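PDB 2VVE: spike protein P1 from Pseudoalteromonas phage pm2, which binds the host receptor through its C-terminal part, while its N-terminal part is associated with the fivefold vertices of the virion. Local coordinates for residues D21-L26 / S77-V82; I44-E49 / R62-G67; A133-K138 / V153-Y158; Y172-S177 / N189-M194. One frame throughout, in Å; residues are numbered along the deposited sequence.

Contacts 1 and 2 belong to one four-stranded antiparallel sheet in the second jelly-roll domain, ordered 24-27, 78-81, 44-47, 62-64. Along the chain, both segments of contact 2 fall between those of contact 1. Their centres lie about 9 Å apart, joined by backbone hydrogen bonds between strands 78-81 and 44-47, and both touch a second subunit. Contacts 3 and 4 follow later, in the P1 spike family region (87-238), which probably carries receptor binding. Their centres are about 7 Å apart, and strands 129-137 and 189-195 are sheet neighbours. The two pairs sit on opposite sides of the chain's centre, with centres about 35 to 39 Å apart, consistent with an elongated molecule of separate domains.

Contact 1 of 4, residues D21-L26 / S77-V82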
loop_
_atom_site.group_PDB
_atom_site.type_symbol
_atom_site.label_atom_id
_atom_site.label_comp_id
_atom_site.label_asym_id
_atom_site.label_seq_id
_atom_site.Cartn_x
_atom_site.Cartn_y
_atom_site.Cartn_z
ATOM N N ASP A 21 -23.011 -12.153 14.166
ATOM C CA ASP A 21 -22.538 -13.499 13.853
ATOM C C ASP A 21 -23.477 -14.324 12.981
ATOM O O ASP A 21 -24.698 -14.134 12.989
ATOM C CB ASP A 21 -22.266 -14.277 15.150
ATOM C CG ASP A 21 -23.511 -14.390 16.029
ATOM O OD1 ASP A 21 -24.137 -13.346 16.331
ATOM O OD2 ASP A 21 -23.872 -15.513 16.405
ATOM N N GLY A 22 -22.896 -15.287 12.281
ATOM C CA GLY A 22 -23.664 -16.136 11.366
ATOM C C GLY A 22 -24.069 -15.387 10.106
ATOM O O GLY A 22 -23.711 -14.225 9.921
ATOM N N VAL A 23 -24.824 -16.053 9.240
ATOM C CA VAL A 23 -25.275 -15.403 7.997
ATOM C C VAL A 23 -26.484 -14.547 8.329
ATOM O O VAL A 23 -27.484 -15.040 8.875
ATOM C CB VAL A 23 -25.580 -16.421 6.874
ATOM C CG1 VAL A 23 -26.138 -15.692 5.643
ATOM C CG2 VAL A 23 -24.326 -17.194 6.501
ATOM N N ARG A 24 -26.353 -13.254 8.052
ATOM C CA ARG A 24 -27.381 -12.260 8.335
ATOM C C ARG A 24 -27.578 -11.395 7.109
ATOM O O ARG A 24 -26.727 -11.324 6.232
ATOM C CB ARG A 24 -26.971 -11.376 9.522
ATOM C CG ARG A 24 -26.905 -12.130 10.845
ATOM C CD ARG A 24 -26.605 -11.222 12.000
ATOM N NE ARG A 24 -26.385 -11.985 13.239
ATOM C CZ ARG A 24 -27.059 -11.801 14.368
ATOM N NH1 ARG A 24 -27.997 -10.866 14.438
ATOM N NH2 ARG A 24 -26.780 -12.541 15.438
ATOM N N GLU A 25 -28.715 -10.725 7.053
ATOM C CA GLU A 25 -28.987 -9.834 5.945
ATOM C C GLU A 25 -28.186 -8.534 6.087
ATOM O O GLU A 25 -28.166 -7.929 7.161
ATOM C CB GLU A 25 -30.479 -9.536 5.906
ATOM C CG GLU A 25 -30.923 -8.897 4.632
ATOM C CD GLU A 25 -32.417 -8.764 4.567
ATOM O OE1 GLU A 25 -32.963 -7.962 5.349
ATOM O OE2 GLU A 25 -33.032 -9.443 3.717
ATOM N N LEU A 26 -27.511 -8.129 5.013
ATOM C CA LEU A 26 -26.796 -6.858 4.985
ATOM C C LEU A 26 -27.740 -5.758 4.508
ATOM O O LEU A 26 -27.795 -4.677 5.095
ATOM C CB LEU A 26 -25.579 -6.938 4.061
ATOM C CG LEU A 26 -24.722 -5.677 4.008
ATOM C CD1 LEU A 26 -23.901 -5.549 5.285
ATOM C CD2 LEU A 26 -23.848 -5.703 2.771
ATOM N N SER A 77 -32.454 -8.599 -1.692
ATOM C CA SER A 77 -31.803 -8.968 -0.438
ATOM C C SER A 77 -30.334 -9.297 -0.704
ATOM O O SER A 77 -29.994 -9.849 -1.760
ATOM C CB SER A 77 -32.504 -10.198 0.173
ATOM O OG SER A 77 -31.850 -10.608 1.361
ATOM N N VAL A 78 -29.471 -8.943 0.246
ATOM C CA VAL A 78 -28.049 -9.269 0.173
ATOM C C VAL A 78 -27.636 -9.735 1.573
ATOM O O VAL A 78 -27.944 -9.073 2.564
ATOM C CB VAL A 78 -27.192 -8.060 -0.266
ATOM C CG1 VAL A 78 -25.692 -8.445 -0.321
ATOM C CG2 VAL A 78 -27.634 -7.547 -1.653
ATOM N N ASN A 79 -26.965 -10.879 1.634
ATOM C CA ASN A 79 -26.503 -11.465 2.912
ATOM C C ASN A 79 -25.016 -11.301 3.149
ATOM O O ASN A 79 -24.240 -11.237 2.197
ATOM C CB ASN A 79 -26.840 -12.956 2.927
ATOM C CG ASN A 79 -28.332 -13.210 3.030
ATOM O OD1 ASN A 79 -29.022 -12.561 3.806
ATOM N ND2 ASN A 79 -28.837 -14.157 2.240
ATOM N N TYR A 80 -24.617 -11.269 4.424
ATOM C CA TYR A 80 -23.209 -11.229 4.779
ATOM C C TYR A 80 -22.869 -12.327 5.797
ATOM O O TYR A 80 -23.756 -12.856 6.474
ATOM C CB TYR A 80 -22.784 -9.845 5.319
ATOM C CG TYR A 80 -23.263 -9.559 6.736
ATOM C CD1 TYR A 80 -24.468 -8.902 6.958
ATOM C CD2 TYR A 80 -22.506 -9.944 7.840
ATOM C CE1 TYR A 80 -24.924 -8.635 8.267
ATOM C CE2 TYR A 80 -22.957 -9.692 9.165
ATOM C CZ TYR A 80 -24.169 -9.039 9.354
ATOM O OH TYR A 80 -24.643 -8.778 10.623
ATOM N N TRP A 81 -21.578 -12.650 5.881
ATOM C CA TRP A 81 -21.014 -13.424 6.988
ATOM C C TRP A 81 -19.632 -12.867 7.332
ATOM O O TRP A 81 -18.833 -12.576 6.425
ATOM C CB TRP A 81 -20.894 -14.902 6.599
ATOM C CG TRP A 81 -20.375 -15.788 7.712
ATOM C CD1 TRP A 81 -21.121 -16.518 8.582
ATOM C CD2 TRP A 81 -19.000 -16.030 8.058
ATOM N NE1 TRP A 81 -20.303 -17.207 9.463
ATOM C CE2 TRP A 81 -18.995 -16.920 9.162
ATOM C CE3 TRP A 81 -17.773 -15.580 7.550
ATOM C CZ2 TRP A 81 -17.816 -17.375 9.753
ATOM C CZ3 TRP A 81 -16.596 -16.029 8.153
ATOM C CH2 TRP A 81 -16.630 -16.920 9.241
ATOM N N VAL A 82 -19.351 -12.714 8.626
ATOM C CA VAL A 82 -18.015 -12.295 9.082
ATOM C C VAL A 82 -17.446 -13.222 10.150
ATOM O O VAL A 82 -16.234 -13.329 10.306
ATOM C CB VAL A 82 -17.977 -10.824 9.612
ATOM C CG1 VAL A 82 -18.260 -9.832 8.485
ATOM C CG2 VAL A 82 -18.939 -10.624 10.796
HETATM O O HOH W 1 -21.361 -13.009 10.615
#
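R24 and Y80 lie side by side and point the same way. R24 CB sits 3.6 Å from Y80 CE1, and R24 CD is 3.4 Å from Y80 OH. Their guanidinium and ring planes are 24° apart. L26 CB reaches the edge of the same ring, 3.7 Å from CD1 of Y80. The ring is brought there by a chi1 of 75°, which sets Y80 CG between its own backbone N and carbonyl carbon. The backbones pair as antiparallel strands: R24 N donates to Y80 O and Y80 N to R24 O, and L26 N adds a 2.7 Å bond to V78 O. In a jelly-roll sheet this joins strand 24-27, outermost within this chain, to 78-81. At one end S77 OG donates to E25 OE2 on its anti side, at 2.9 Å. At the other, V23 CG2 packs 3.9 Å from W81 CD1, and a water links G22 O to V82 N. Further out, D21 fixes R24. R24 NE bonds to D21 O nearly in the guanidinium plane (2.7 Å), and R24 NH2 forms a salt bridge to D21 OD1 from above the carboxylate plane. Y80 OH is hydrogen-bonded to R20 N, and W81 NE1 to D84 OD1.

Contact 2 of 4, residues I44-E49 / R62-G67; sequences IWIGGE and RKFEAG
Strands 44-47 and 62-64 form an antiparallel ladder at one side of a jelly-roll sheet, with 62-64 as the outermost strand within this chain. I44 and F64 make one hydrogen-bonded pair, and I46 and R62 the next. Each pair has two backbone bonds, and F64 N to I44 O is the shortest of the four at 2.7 Å. W45 and K63 are the non-hydrogen-bonded pair between them. Their side chains share one face of the sheet and run side by side. K63 CB lies over the five-membered ring of W45, 3.9 Å from its centroid, in a CH-pi contact. The lysine chain then follows the indole outward, and K63 CD comes 3.5 Å from W45 CZ2. W81 meets the W45 indole edge-to-face. On the other sheet face, I46 CG1 packs 3.7 Å from F64 CD2, and I44 CG2 lies near F64 CB. F70 stacks on the F64 ring. The second subunit reaches this side too: its E69 forms a salt bridge with R62 NH1, and its S14 bonds to I46 O. R62 is bent at chi2 and chi3, which folds its guanidinium back over the F64 ring, with F64 CZ 3.5 Å above the guanidinium plane. In that plane, R62 NE and NH2 both donate to K63 O, at 3.1 and 2.9 Å.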
loop_
_atom_site.group_PDB
_atom_site.type_symbol
_atom_site.label_atom_id
_atom_site.label_comp_id
_atom_site.label_asym_id
_atom_site.label_seq_id
_atom_site.Cartn_x
_atom_site.Cartn_y
_atom_site.Cartn_z
ATOM N N ILE A 44 -15.230 -9.737 4.824
ATOM C CA ILE A 44 -16.670 -9.954 4.809
ATOM C C ILE A 44 -17.050 -10.783 3.578
ATOM O O ILE A 44 -16.587 -10.522 2.468
ATOM C CB ILE A 44 -17.461 -8.604 4.847
ATOM C CG1 ILE A 44 -18.965 -8.854 5.064
ATOM C CG2 ILE A 44 -17.191 -7.729 3.580
ATOM C CD1 ILE A 44 -19.780 -7.597 5.353
ATOM N N TRP A 45 -17.903 -11.775 3.795
ATOM C CA TRP A 45 -18.351 -12.639 2.725
ATOM C C TRP A 45 -19.753 -12.182 2.341
ATOM O O TRP A 45 -20.586 -11.957 3.222
ATOM C CB TRP A 45 -18.285 -14.097 3.182
ATOM C CG TRP A 45 -16.878 -14.661 3.116
ATOM C CD1 TRP A 45 -16.366 -15.488 2.141
ATOM C CD2 TRP A 45 -15.808 -14.433 4.043
ATOM N NE1 TRP A 45 -15.051 -15.790 2.414
ATOM C CE2 TRP A 45 -14.680 -15.151 3.569
ATOM C CE3 TRP A 45 -15.688 -13.685 5.224
ATOM C CZ2 TRP A 45 -13.451 -15.152 4.242
ATOM C CZ3 TRP A 45 -14.458 -13.680 5.890
ATOM C CH2 TRP A 45 -13.356 -14.415 5.393
ATOM N N ILE A 46 -19.979 -11.986 1.043
ATOM C CA ILE A 46 -21.215 -11.384 0.525
ATOM C C ILE A 46 -21.856 -12.336 -0.484
ATOM O O ILE A 46 -21.171 -12.904 -1.341
ATOM C CB ILE A 46 -20.952 -10.006 -0.146
ATOM C CG1 ILE A 46 -20.363 -9.001 0.866
ATOM C CG2 ILE A 46 -22.229 -9.440 -0.770
ATOM C CD1 ILE A 46 -21.359 -8.523 1.950
ATOM N N GLY A 47 -23.164 -12.498 -0.375
ATOM C CA GLY A 47 -23.900 -13.403 -1.258
ATOM C C GLY A 47 -25.398 -13.182 -1.266
ATOM O O GLY A 47 -25.930 -12.327 -0.539
ATOM N N GLY A 48 -26.073 -13.999 -2.073
ATOM C CA GLY A 48 -27.524 -13.957 -2.219
ATOM C C GLY A 48 -28.209 -14.881 -1.241
ATOM O O GLY A 48 -27.628 -15.283 -0.240
ATOM N N GLU A 49 -29.452 -15.233 -1.543
ATOM C CA GLU A 49 -30.280 -16.023 -0.622
ATOM C C GLU A 49 -29.751 -17.440 -0.399
ATOM O O GLU A 49 -30.092 -18.089 0.598
ATOM C CB GLU A 49 -31.736 -16.038 -1.099
ATOM C CG GLU A 49 -32.389 -14.652 -1.062
ATOM C CD GLU A 49 -33.801 -14.631 -1.633
ATOM O OE1 GLU A 49 -33.956 -14.764 -2.868
ATOM O OE2 GLU A 49 -34.754 -14.457 -0.843
ATOM N N ARG A 62 -18.737 -14.681 -1.652
ATOM C CA ARG A 62 -17.360 -14.316 -1.953
ATOM C C ARG A 62 -16.865 -13.230 -1.005
ATOM O O ARG A 62 -17.638 -12.406 -0.508
ATOM C CB ARG A 62 -17.201 -13.859 -3.401
ATOM C CG ARG A 62 -17.887 -12.542 -3.744
ATOM C CD ARG A 62 -17.093 -11.809 -4.798
ATOM N NE ARG A 62 -15.931 -11.136 -4.223
ATOM C CZ ARG A 62 -15.261 -10.159 -4.833
ATOM N NH1 ARG A 62 -15.627 -9.774 -6.061
ATOM N NH2 ARG A 62 -14.232 -9.573 -4.222
ATOM N N LYS A 63 -15.557 -13.253 -0.770
ATOM C CA LYS A 63 -14.913 -12.356 0.163
ATOM C C LYS A 63 -14.672 -10.970 -0.432
ATOM O O LYS A 63 -14.250 -10.834 -1.589
ATOM C CB LYS A 63 -13.575 -12.967 0.610
ATOM C CG LYS A 63 -12.894 -12.212 1.756
ATOM C CD LYS A 63 -11.646 -12.952 2.279
ATOM C CE LYS A 63 -10.389 -12.637 1.502
ATOM N NZ LYS A 63 -9.187 -12.922 2.357
ATOM N N PHE A 64 -14.954 -9.960 0.377
ATOM C CA PHE A 64 -14.373 -8.634 0.206
ATOM C C PHE A 64 -13.455 -8.363 1.404
ATOM O O PHE A 64 -13.763 -8.737 2.540
ATOM C CB PHE A 64 -15.469 -7.576 0.059
ATOM C CG PHE A 64 -16.270 -7.710 -1.214
ATOM C CD1 PHE A 64 -15.920 -6.976 -2.357
ATOM C CD2 PHE A 64 -17.369 -8.581 -1.276
ATOM C CE1 PHE A 64 -16.657 -7.104 -3.543
ATOM C CE2 PHE A 64 -18.110 -8.734 -2.450
ATOM C CZ PHE A 64 -17.763 -7.987 -3.591
ATOM N N GLU A 65 -12.314 -7.731 1.150
ATOM C CA GLU A 65 -11.320 -7.514 2.205
ATOM C C GLU A 65 -11.667 -6.385 3.178
ATOM O O GLU A 65 -12.381 -5.418 2.829
ATOM C CB GLU A 65 -9.932 -7.282 1.601
ATOM C CG GLU A 65 -9.431 -8.456 0.784
ATOM C CD GLU A 65 -8.126 -8.133 0.083
ATOM O OE1 GLU A 65 -7.093 -8.027 0.772
ATOM O OE2 GLU A 65 -8.133 -7.983 -1.157
ATOM N N ALA A 66 -11.173 -6.522 4.402
ATOM C CA ALA A 66 -11.220 -5.436 5.380
ATOM C C ALA A 66 -10.710 -4.176 4.702
ATOM O O ALA A 66 -9.652 -4.192 4.041
ATOM C CB ALA A 66 -10.345 -5.757 6.589
ATOM N N GLY A 67 -11.480 -3.101 4.846
ATOM C CA GLY A 67 -11.109 -1.789 4.321
ATOM C C GLY A 67 -11.356 -1.574 2.838
ATOM O O GLY A 67 -11.071 -0.491 2.309
#

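Contact 3 of 4, residues A133-K138 / V153-Y158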
loop_
_atom_site.group_PDB
_atom_site.type_symbol
_atom_site.label_atom_id
_atom_site.label_comp_id
_atom_site.label_asym_id
_atom_site.label_seq_id
_atom_site.Cartn_x
_atom_site.Cartn_y
_atom_site.Cartn_z
ATOM N N ALA A 133 -14.901 -10.832 33.348
ATOM C CA ALA A 133 -14.001 -11.976 33.367
ATOM C C ALA A 133 -14.540 -13.066 34.271
ATOM O O ALA A 133 -15.126 -12.778 35.325
ATOM C CB ALA A 133 -12.606 -11.567 33.808
ATOM N N ARG A 134 -14.331 -14.311 33.849
ATOM C CA ARG A 134 -14.547 -15.482 34.681
ATOM C C ARG A 134 -13.237 -15.707 35.443
ATOM O O ARG A 134 -12.172 -15.925 34.846
ATOM C CB ARG A 134 -14.930 -16.693 33.811
ATOM C CG ARG A 134 -15.033 -18.008 34.568
ATOM C CD ARG A 134 -15.405 -19.170 33.653
ATOM N NE ARG A 134 -15.612 -20.384 34.439
ATOM C CZ ARG A 134 -16.181 -21.494 33.977
ATOM N NH1 ARG A 134 -16.330 -22.539 34.780
ATOM N NH2 ARG A 134 -16.604 -21.561 32.719
ATOM N N VAL A 135 -13.314 -15.602 36.765
ATOM C CA VAL A 135 -12.114 -15.509 37.586
ATOM C C VAL A 135 -12.068 -16.656 38.590
ATOM O O VAL A 135 -13.047 -16.926 39.289
ATOM C CB VAL A 135 -12.018 -14.118 38.308
ATOM C CG1 VAL A 135 -10.789 -14.042 39.155
ATOM C CG2 VAL A 135 -11.992 -12.980 37.305
ATOM N N ARG A 136 -10.927 -17.334 38.640
ATOM C CA ARG A 136 -10.760 -18.474 39.528
ATOM C C ARG A 136 -9.669 -18.195 40.552
ATOM O O ARG A 136 -8.499 -17.980 40.205
ATOM C CB ARG A 136 -10.445 -19.747 38.724
ATOM C CG ARG A 136 -10.317 -21.017 39.581
ATOM C CD ARG A 136 -10.185 -22.243 38.726
ATOM N NE ARG A 136 -11.340 -22.383 37.849
ATOM C CZ ARG A 136 -11.343 -23.092 36.727
ATOM N NH1 ARG A 136 -10.247 -23.734 36.337
ATOM N NH2 ARG A 136 -12.447 -23.143 35.990
ATOM N N HIS A 137 -10.064 -18.209 41.816
ATOM C CA HIS A 137 -9.118 -18.122 42.919
ATOM C C HIS A 137 -8.882 -19.511 43.510
ATOM O O HIS A 137 -9.828 -20.244 43.801
ATOM C CB HIS A 137 -9.638 -17.152 43.984
ATOM C CG HIS A 137 -10.107 -15.846 43.422
ATOM N ND1 HIS A 137 -9.236 -14.881 42.966
ATOM C CD2 HIS A 137 -11.354 -15.337 43.259
ATOM C CE1 HIS A 137 -9.926 -13.837 42.534
ATOM N NE2 HIS A 137 -11.212 -14.085 42.708
ATOM N N LYS A 138 -7.618 -19.882 43.651
ATOM C CA LYS A 138 -7.257 -21.160 44.273
ATOM C C LYS A 138 -6.008 -20.955 45.116
ATOM O O LYS A 138 -4.954 -20.576 44.588
ATOM C CB LYS A 138 -7.038 -22.237 43.198
ATOM C CG LYS A 138 -6.804 -23.648 43.727
ATOM C CD LYS A 138 -6.690 -24.637 42.564
ATOM C CE LYS A 138 -6.634 -26.080 43.035
ATOM N NZ LYS A 138 -5.350 -26.410 43.711
ATOM N N VAL A 153 -8.435 -11.466 48.013
ATOM C CA VAL A 153 -8.250 -11.232 46.582
ATOM C C VAL A 153 -9.074 -10.032 46.105
ATOM O O VAL A 153 -10.152 -9.743 46.631
ATOM C CB VAL A 153 -8.598 -12.481 45.715
ATOM C CG1 VAL A 153 -7.735 -13.686 46.105
ATOM C CG2 VAL A 153 -10.067 -12.832 45.820
ATOM N N LYS A 154 -8.536 -9.322 45.125
ATOM C CA LYS A 154 -9.269 -8.263 44.453
ATOM C C LYS A 154 -8.741 -8.144 43.021
ATOM O O LYS A 154 -7.797 -7.383 42.762
ATOM C CB LYS A 154 -9.183 -6.934 45.223
ATOM C CG LYS A 154 -9.999 -5.797 44.582
ATOM C CD LYS A 154 -10.237 -4.632 45.529
ATOM C CE LYS A 154 -11.493 -4.827 46.355
ATOM N NZ LYS A 154 -11.699 -3.685 47.283
ATOM N N PRO A 155 -9.339 -8.915 42.085
ATOM C CA PRO A 155 -8.901 -8.870 40.690
ATOM C C PRO A 155 -9.225 -7.515 40.055
ATOM O O PRO A 155 -10.179 -6.855 40.467
ATOM C CB PRO A 155 -9.695 -10.005 40.025
ATOM C CG PRO A 155 -10.902 -10.195 40.919
ATOM C CD PRO A 155 -10.430 -9.888 42.301
ATOM N N ALA A 156 -8.420 -7.093 39.088
ATOM C CA ALA A 156 -8.674 -5.822 38.397
ATOM C C ALA A 156 -8.289 -5.906 36.930
ATOM O O ALA A 156 -7.533 -6.804 36.531
ATOM C CB ALA A 156 -7.929 -4.675 39.075
ATOM N N PHE A 157 -8.854 -4.999 36.132
ATOM C CA PHE A 157 -8.279 -4.645 34.837
ATOM C C PHE A 157 -7.596 -3.321 35.029
ATOM O O PHE A 157 -8.229 -2.373 35.502
ATOM C CB PHE A 157 -9.356 -4.460 33.771
ATOM C CG PHE A 157 -10.190 -5.678 33.529
ATOM C CD1 PHE A 157 -9.604 -6.868 33.103
ATOM C CD2 PHE A 157 -11.567 -5.631 33.711
ATOM C CE1 PHE A 157 -10.395 -8.011 32.855
ATOM C CE2 PHE A 157 -12.370 -6.766 33.484
ATOM C CZ PHE A 157 -11.776 -7.954 33.049
ATOM N N TYR A 158 -6.305 -3.262 34.690
ATOM C CA TYR A 158 -5.624 -1.979 34.553
ATOM C C TYR A 158 -5.675 -1.606 33.071
ATOM O O TYR A 158 -5.152 -2.341 32.236
ATOM C CB TYR A 158 -4.158 -2.068 34.997
ATOM C CG TYR A 158 -3.916 -2.252 36.482
ATOM C CD1 TYR A 158 -4.959 -2.176 37.425
ATOM C CD2 TYR A 158 -2.635 -2.501 36.946
ATOM C CE1 TYR A 158 -4.704 -2.349 38.784
ATOM C CE2 TYR A 158 -2.378 -2.673 38.288
ATOM C CZ TYR A 158 -3.394 -2.589 39.205
ATOM O OH TYR A 158 -3.064 -2.755 40.540
#
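Strands 133-137 and 155-158 run roughly antiparallel, their directions 135° apart, and at 9.8 Å their axes are too far apart for sheet pairing. Side chains alone bridge the gap. H137 and V153 make the tightest meeting. V153 CG2 sits over the centre of the imidazole, 3.5 Å from the ring centroid and 11° off its normal, a CH-pi contact. With chi1 at -59°, the valine holds CG2 between its backbone N and carbonyl carbon, and CG1 also reaches the ring, 3.7 Å from H137 ND1. P155 CD approaches the ring edge, 4.0 Å from H137 CE1. The two strands belong to different antiparallel sheets, and they face each other across the interior of a beta sandwich. V135 CG1 lies 4.2 Å from P155 CG. At the far end, A133 CB meets F157 CZ at 3.8 Å. Of the phenyl ring, only CZ comes this near A133; the end of the F157 side chain turns inward. Both imidazole nitrogens have partners: H137 NE2 is hydrogen-bonded to Y175 OH, and H137 ND1 to T229 OG1. Together they should fix the ring's rotation. L191 and V193 pack on F157, and F231 on A133.

Contact 4 of 4, residues Y172-S177 / N189-M194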
loop_
_atom_site.group_PDB
_atom_site.type_symbol
_atom_site.label_atom_id
_atom_site.label_comp_id
_atom_site.label_asym_id
_atom_site.label_seq_id
_atom_site.Cartn_x
_atom_site.Cartn_y
_atom_site.Cartn_z
ATOM N N TYR A 172 -9.761 -0.897 37.316
ATOM C CA TYR A 172 -11.205 -1.200 37.423
ATOM C C TYR A 172 -11.462 -2.462 38.221
ATOM O O TYR A 172 -10.871 -3.517 37.939
ATOM C CB TYR A 172 -11.849 -1.367 36.044
ATOM C CG TYR A 172 -11.881 -0.111 35.235
ATOM C CD1 TYR A 172 -12.975 0.753 35.291
ATOM C CD2 TYR A 172 -10.827 0.203 34.375
ATOM C CE1 TYR A 172 -13.012 1.922 34.536
ATOM C CE2 TYR A 172 -10.859 1.367 33.612
ATOM C CZ TYR A 172 -11.953 2.216 33.698
ATOM O OH TYR A 172 -11.980 3.368 32.942
ATOM N N THR A 173 -12.350 -2.349 39.202
ATOM C CA THR A 173 -12.724 -3.475 40.075
ATOM C C THR A 173 -14.240 -3.559 40.281
ATOM O O THR A 173 -14.958 -2.567 40.089
ATOM C CB THR A 173 -12.043 -3.373 41.472
ATOM O OG1 THR A 173 -12.377 -2.119 42.076
ATOM C CG2 THR A 173 -10.510 -3.493 41.367
ATOM N N SER A 174 -14.724 -4.736 40.686
ATOM C CA SER A 174 -16.156 -4.897 41.012
ATOM C C SER A 174 -16.432 -5.692 42.291
ATOM O O SER A 174 -17.527 -5.596 42.857
ATOM C CB SER A 174 -16.919 -5.526 39.839
ATOM O OG SER A 174 -16.652 -6.920 39.725
ATOM N N TYR A 175 -15.462 -6.490 42.733
ATOM C CA TYR A 175 -15.619 -7.301 43.961
ATOM C C TYR A 175 -14.282 -7.575 44.653
ATOM O O TYR A 175 -13.221 -7.573 44.016
ATOM C CB TYR A 175 -16.333 -8.645 43.676
ATOM C CG TYR A 175 -15.439 -9.727 43.077
ATOM C CD1 TYR A 175 -14.732 -10.623 43.893
ATOM C CD2 TYR A 175 -15.304 -9.854 41.695
ATOM C CE1 TYR A 175 -13.909 -11.615 43.341
ATOM C CE2 TYR A 175 -14.492 -10.834 41.137
ATOM C CZ TYR A 175 -13.793 -11.705 41.958
ATOM O OH TYR A 175 -12.994 -12.662 41.373
ATOM N N GLY A 176 -14.351 -7.805 45.963
ATOM C CA GLY A 176 -13.251 -8.413 46.715
ATOM C C GLY A 176 -13.757 -9.676 47.392
ATOM O O GLY A 176 -14.954 -9.808 47.646
ATOM N N SER A 177 -12.852 -10.607 47.687
ATOM C CA SER A 177 -13.234 -11.876 48.326
ATOM C C SER A 177 -12.150 -12.356 49.276
ATOM O O SER A 177 -10.957 -12.190 49.010
ATOM C CB SER A 177 -13.500 -12.944 47.256
ATOM O OG SER A 177 -13.797 -14.202 47.831
ATOM N N ASN A 189 -15.752 -16.795 40.034
ATOM C CA ASN A 189 -16.401 -15.490 40.140
ATOM C C ASN A 189 -16.507 -14.755 38.810
ATOM O O ASN A 189 -15.823 -15.088 37.846
ATOM C CB ASN A 189 -15.670 -14.619 41.158
ATOM C CG ASN A 189 -15.733 -15.186 42.562
ATOM O OD1 ASN A 189 -16.671 -15.901 42.915
ATOM N ND2 ASN A 189 -14.737 -14.865 43.373
ATOM N N THR A 190 -17.383 -13.756 38.761
ATOM C CA THR A 190 -17.442 -12.880 37.603
ATOM C C THR A 190 -17.039 -11.452 37.967
ATOM O O THR A 190 -17.707 -10.779 38.757
ATOM C CB THR A 190 -18.815 -12.918 36.903
ATOM O OG1 THR A 190 -19.086 -14.256 36.467
ATOM C CG2 THR A 190 -18.829 -11.987 35.688
ATOM N N LEU A 191 -15.929 -11.009 37.392
ATOM C CA LEU A 191 -15.534 -9.617 37.466
ATOM C C LEU A 191 -16.387 -8.923 36.402
ATOM O O LEU A 191 -16.437 -9.373 35.261
ATOM C CB LEU A 191 -14.017 -9.486 37.214
ATOM C CG LEU A 191 -13.379 -8.099 37.094
ATOM C CD1 LEU A 191 -13.579 -7.237 38.336
ATOM C CD2 LEU A 191 -11.890 -8.204 36.742
ATOM N N ASP A 192 -17.114 -7.874 36.783
ATOM C CA ASP A 192 -18.015 -7.206 35.843
ATOM C C ASP A 192 -17.957 -5.707 36.082
ATOM O O ASP A 192 -18.469 -5.200 37.093
ATOM C CB ASP A 192 -19.452 -7.738 35.997
ATOM C CG ASP A 192 -20.439 -7.166 34.956
ATOM O OD1 ASP A 192 -20.080 -6.315 34.097
ATOM O OD2 ASP A 192 -21.606 -7.599 34.993
ATOM N N VAL A 193 -17.311 -5.008 35.154
ATOM C CA VAL A 193 -17.187 -3.557 35.257
ATOM C C VAL A 193 -17.736 -2.875 34.012
ATOM O O VAL A 193 -17.675 -3.423 32.903
ATOM C CB VAL A 193 -15.707 -3.108 35.516
ATOM C CG1 VAL A 193 -15.198 -3.671 36.848
ATOM C CG2 VAL A 193 -14.793 -3.516 34.357
ATOM N N MET A 194 -18.262 -1.677 34.202
ATOM C CA MET A 194 -18.539 -0.792 33.095
ATOM C C MET A 194 -17.274 0.029 32.856
ATOM O O MET A 194 -16.667 0.545 33.791
ATOM C CB MET A 194 -19.712 0.143 33.411
ATOM C CG MET A 194 -21.054 -0.555 33.602
ATOM S SD MET A 194 -21.562 -1.533 32.172
ATOM C CE MET A 194 -21.725 -0.257 30.931
HETATM O O HOH W 2 -18.556 -8.585 40.312
#
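S174 faces D192 across the contact: its CB lies 3.2 Å from D192 O. Chi1 of 75° places OG between the backbone N and the carbonyl carbon of S174, and turns it to the strand. There OG accepts a nearly straight bond from D192 N, at 3.1 Å and 173°. OG also touches L191 CD1 at 3.4 Å. A water lies 2.6 Å from S174 OG and donates to T190 O. One serine oxygen thus meets the backbone of two strand residues, directly and through water. Next to it, Y175 slants its ring across the strand. The ring edge faces L191 CA, with Y175 CE2 4.0 Å from it. The phenol tip reaches N189, and Y175 OH is 3.3 Å from N189 CB. The hydroxyl, whose partner is H137, ends a ring that also packs on P155 and V135. At the other end, V193 CG1 nears T173 O at 3.4 Å, and V193 CG2 packs on Y172 CB. D192 OD1 is held by S130 OG. Segment 172-177 spans the loop between strands 169-172 and 177-179 of one sheet. It crosses beside strand 189-195, outermost in the other sheet within this chain, and joins the two at the rim of a beta sandwich.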